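Local atomic coordinates of insecticidal crystal protein Cry7Cal (Bacillus thuringiensis, PDB entry 5ZI1), a protein that probably acts as an insecticidal pore-forming toxin of the three-domain delta endotoxin family, active against locusts and thought to bind receptors. Residues 310-322 against 332-344. Numbering follows the deposited sequence.
Sequences DRFAIWTGHSVVT and TFNYGTSSGSTLS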
# COMPACT_ATOMS: atom_id res chain seq x y z
N ASP A 310 14.47 11.85 38.28
CA ASP A 310 13.52 10.77 38.05
C ASP A 310 14.30 9.47 37.85
O ASP A 310 15.50 9.48 37.58
CB ASP A 310 12.68 11.00 36.81
CG ASP A 310 12.13 12.41 36.72
OD1 ASP A 310 11.51 12.90 37.69
OD2 ASP A 310 12.31 13.02 35.64
N ARG A 311 13.59 8.35 37.95
CA ARG A 311 14.18 7.05 37.66
C ARG A 311 13.25 6.31 36.70
O ARG A 311 12.03 6.38 36.85
CB ARG A 311 14.45 6.25 38.97
CG ARG A 311 14.31 4.72 38.88
CD ARG A 311 14.81 4.02 40.19
NE ARG A 311 16.29 4.03 40.25
CZ ARG A 311 17.06 2.94 40.15
NH1 ARG A 311 16.49 1.75 40.00
NH2 ARG A 311 18.39 3.05 40.21
N PHE A 312 13.83 5.65 35.69
CA PHE A 312 13.04 5.11 34.58
C PHE A 312 13.94 4.28 33.69
O PHE A 312 15.13 4.55 33.56
CB PHE A 312 12.41 6.22 33.74
CG PHE A 312 13.39 7.23 33.27
CD1 PHE A 312 14.09 7.04 32.07
CD2 PHE A 312 13.64 8.37 34.02
CE1 PHE A 312 15.01 7.96 31.64
CE2 PHE A 312 14.56 9.32 33.59
CZ PHE A 312 15.26 9.11 32.39
N ALA A 313 13.34 3.28 33.05
CA ALA A 313 14.07 2.44 32.12
C ALA A 313 14.14 3.12 30.75
O ALA A 313 13.29 3.93 30.40
CB ALA A 313 13.42 1.07 32.01
N ILE A 314 15.22 2.80 30.02
CA ILE A 314 15.43 3.19 28.63
C ILE A 314 15.94 1.96 27.90
O ILE A 314 16.66 1.14 28.47
CB ILE A 314 16.45 4.34 28.47
CG1 ILE A 314 17.84 3.89 28.95
CG2 ILE A 314 16.00 5.62 29.19
CD1 ILE A 314 18.96 4.88 28.68
N TRP A 315 15.59 1.84 26.61
CA TRP A 315 16.07 0.70 25.85
C TRP A 315 17.56 0.86 25.61
O TRP A 315 18.03 1.95 25.29
CB TRP A 315 15.38 0.56 24.49
CG TRP A 315 13.90 0.40 24.50
CD1 TRP A 315 13.06 0.63 25.55
CD2 TRP A 315 13.07 -0.01 23.41
NE1 TRP A 315 11.76 0.39 25.18
CE2 TRP A 315 11.74 -0.01 23.87
CE3 TRP A 315 13.33 -0.39 22.10
CZ2 TRP A 315 10.68 -0.36 23.06
CZ3 TRP A 315 12.27 -0.74 21.29
CH2 TRP A 315 10.96 -0.73 21.77
N THR A 316 18.31 -0.24 25.76
CA THR A 316 19.69 -0.26 25.31
C THR A 316 19.82 -0.80 23.88
O THR A 316 20.78 -0.47 23.17
CB THR A 316 20.53 -1.12 26.25
OG1 THR A 316 20.10 -2.48 26.15
CG2 THR A 316 20.34 -0.66 27.72
N GLY A 317 18.88 -1.64 23.47
CA GLY A 317 18.91 -2.23 22.14
C GLY A 317 17.63 -3.00 21.92
O GLY A 317 16.80 -3.15 22.82
N HIS A 318 17.48 -3.50 20.70
CA HIS A 318 16.34 -4.36 20.40
C HIS A 318 16.64 -5.13 19.12
O HIS A 318 17.57 -4.81 18.37
CB HIS A 318 15.04 -3.58 20.29
CG HIS A 318 14.88 -2.83 19.00
ND1 HIS A 318 15.45 -1.59 18.78
CD2 HIS A 318 14.20 -3.14 17.87
CE1 HIS A 318 15.13 -1.18 17.57
NE2 HIS A 318 14.37 -2.09 17.00
N SER A 319 15.83 -6.15 18.89
CA SER A 319 16.06 -7.10 17.82
C SER A 319 14.73 -7.43 17.17
O SER A 319 13.68 -7.34 17.81
CB SER A 319 16.73 -8.38 18.31
OG SER A 319 18.13 -8.18 18.42
N VAL A 320 14.79 -7.82 15.91
CA VAL A 320 13.59 -8.09 15.14
C VAL A 320 13.85 -9.34 14.32
O VAL A 320 14.90 -9.46 13.69
CB VAL A 320 13.22 -6.89 14.26
CG1 VAL A 320 12.40 -7.32 13.08
CG2 VAL A 320 12.46 -5.87 15.08
N VAL A 321 12.90 -10.27 14.35
CA VAL A 321 13.02 -11.52 13.62
C VAL A 321 11.84 -11.60 12.67
O VAL A 321 10.69 -11.32 13.05
CB VAL A 321 13.06 -12.73 14.56
CG1 VAL A 321 13.18 -14.01 13.74
CG2 VAL A 321 14.23 -12.61 15.52
N THR A 322 12.12 -11.96 11.42
CA THR A 322 11.10 -12.12 10.40
C THR A 322 11.35 -13.42 9.65
O THR A 322 12.47 -13.97 9.66
CB THR A 322 11.09 -10.95 9.40
OG1 THR A 322 12.32 -10.95 8.66
CG2 THR A 322 10.95 -9.61 10.12
N THR A 332 17.16 -11.93 11.04
CA THR A 332 17.36 -11.24 12.31
C THR A 332 18.00 -9.89 12.07
O THR A 332 19.04 -9.82 11.41
CB THR A 332 18.23 -12.07 13.26
OG1 THR A 332 17.60 -13.33 13.48
CG2 THR A 332 18.43 -11.35 14.60
N PHE A 333 17.41 -8.84 12.65
CA PHE A 333 17.98 -7.50 12.63
C PHE A 333 18.18 -7.01 14.06
O PHE A 333 17.23 -7.00 14.86
CB PHE A 333 17.08 -6.56 11.85
CG PHE A 333 16.72 -7.10 10.50
CD1 PHE A 333 17.59 -6.94 9.43
CD2 PHE A 333 15.57 -7.85 10.33
CE1 PHE A 333 17.28 -7.47 8.18
CE2 PHE A 333 15.27 -8.38 9.10
CZ PHE A 333 16.13 -8.19 8.02
N ASN A 334 19.41 -6.61 14.38
CA ASN A 334 19.77 -6.12 15.70
C ASN A 334 19.99 -4.61 15.66
O ASN A 334 20.47 -4.07 14.67
CB ASN A 334 21.02 -6.83 16.20
CG ASN A 334 20.84 -8.33 16.28
OD1 ASN A 334 20.11 -8.84 17.15
ND2 ASN A 334 21.49 -9.06 15.38
N TYR A 335 19.61 -3.95 16.75
CA TYR A 335 19.85 -2.53 16.95
C TYR A 335 20.45 -2.33 18.33
O TYR A 335 20.19 -3.10 19.26
CB TYR A 335 18.57 -1.71 16.84
CG TYR A 335 17.93 -1.75 15.47
CD1 TYR A 335 17.04 -2.76 15.13
CD2 TYR A 335 18.20 -0.77 14.53
CE1 TYR A 335 16.45 -2.79 13.87
CE2 TYR A 335 17.62 -0.79 13.29
CZ TYR A 335 16.74 -1.80 12.96
OH TYR A 335 16.16 -1.80 11.69
N GLY A 336 21.26 -1.28 18.46
CA GLY A 336 21.80 -0.92 19.76
C GLY A 336 22.68 -2.02 20.32
O GLY A 336 23.54 -2.56 19.64
N THR A 337 22.47 -2.34 21.60
CA THR A 337 23.29 -3.35 22.26
C THR A 337 22.55 -3.88 23.47
O THR A 337 21.56 -3.29 23.92
CB THR A 337 24.66 -2.79 22.67
OG1 THR A 337 25.38 -3.78 23.43
CG2 THR A 337 24.49 -1.51 23.51
N SER A 338 23.04 -4.99 24.00
CA SER A 338 22.54 -5.55 25.25
C SER A 338 23.47 -5.29 26.42
O SER A 338 23.07 -5.50 27.57
CB SER A 338 22.29 -7.05 25.10
OG SER A 338 23.50 -7.71 24.81
N SER A 339 24.70 -4.85 26.16
CA SER A 339 25.63 -4.53 27.23
C SER A 339 25.02 -3.49 28.17
O SER A 339 24.49 -2.47 27.72
CB SER A 339 26.93 -4.00 26.65
OG SER A 339 27.77 -3.51 27.68
N GLY A 340 25.11 -3.76 29.47
CA GLY A 340 24.57 -2.87 30.48
C GLY A 340 23.08 -2.99 30.71
O GLY A 340 22.54 -2.31 31.59
N SER A 341 22.39 -3.83 29.94
CA SER A 341 20.97 -4.02 30.14
C SER A 341 20.74 -4.96 31.32
O SER A 341 21.47 -5.92 31.52
CB SER A 341 20.32 -4.61 28.89
OG SER A 341 20.81 -5.92 28.67
N THR A 342 19.70 -4.66 32.09
CA THR A 342 19.26 -5.49 33.20
C THR A 342 17.83 -5.98 33.00
O THR A 342 17.28 -6.66 33.88
CB THR A 342 19.34 -4.72 34.53
OG1 THR A 342 18.54 -3.54 34.44
CG2 THR A 342 20.77 -4.31 34.83
N LEU A 343 17.21 -5.62 31.87
CA LEU A 343 15.81 -5.91 31.60
C LEU A 343 15.68 -6.39 30.17
O LEU A 343 16.46 -6.00 29.29
CB LEU A 343 14.90 -4.69 31.82
CG LEU A 343 15.04 -3.92 33.14
CD1 LEU A 343 14.47 -2.50 33.01
CD2 LEU A 343 14.39 -4.67 34.30
N SER A 344 14.68 -7.23 29.94
CA SER A 344 14.52 -7.93 28.68
C SER A 344 13.08 -8.38 28.54
O SER A 344 12.48 -8.86 29.50
CB SER A 344 15.45 -9.14 28.60
OG SER A 344 15.20 -9.90 27.43
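His318 O accepts Tyr335 N at 2.7 Å, almost head-on to the carbonyl (C=O...N 177°). The bond returning from His318 N meets Tyr335 O from well above its carbonyl plane, whereas the pair joining Val320 and Phe333 is regular, with both donors in the carbonyl planes. Beside these bonds Tyr335 CD1 sits over one face of the His318 imidazole, 3.3 Å from His318 NE2; the planes are 7° apart but slid, so the rings barely overlap. With CG set between backbone N and carbonyl carbon (chi1 77°), the His318 ring reaches the phenol, and NE2 hydrogen-bonds Val435 O while Tyr335 OH bonds Tyr434 OH. At the open end of the hairpin, Thr316 OG1 donates to Thr337 O (2.8 Å) and Thr337 N bonds back to Thr316 O. Gly317 and Gly336, a non-hydrogen-bonded pair, approach to 4.0 Å between their CA atoms. The chain then leaves through an ST turn at Thr337 and a type II turn, Ser338 to Ser341. Strand 331-336 forms one edge of an antiparallel sheet in the middle domain, 312-324 lies between it and 294-306, and strand 343-348 closes the far edge; strand 430-437, carrying Tyr434 and Val435, packs against the His318/Tyr335 face.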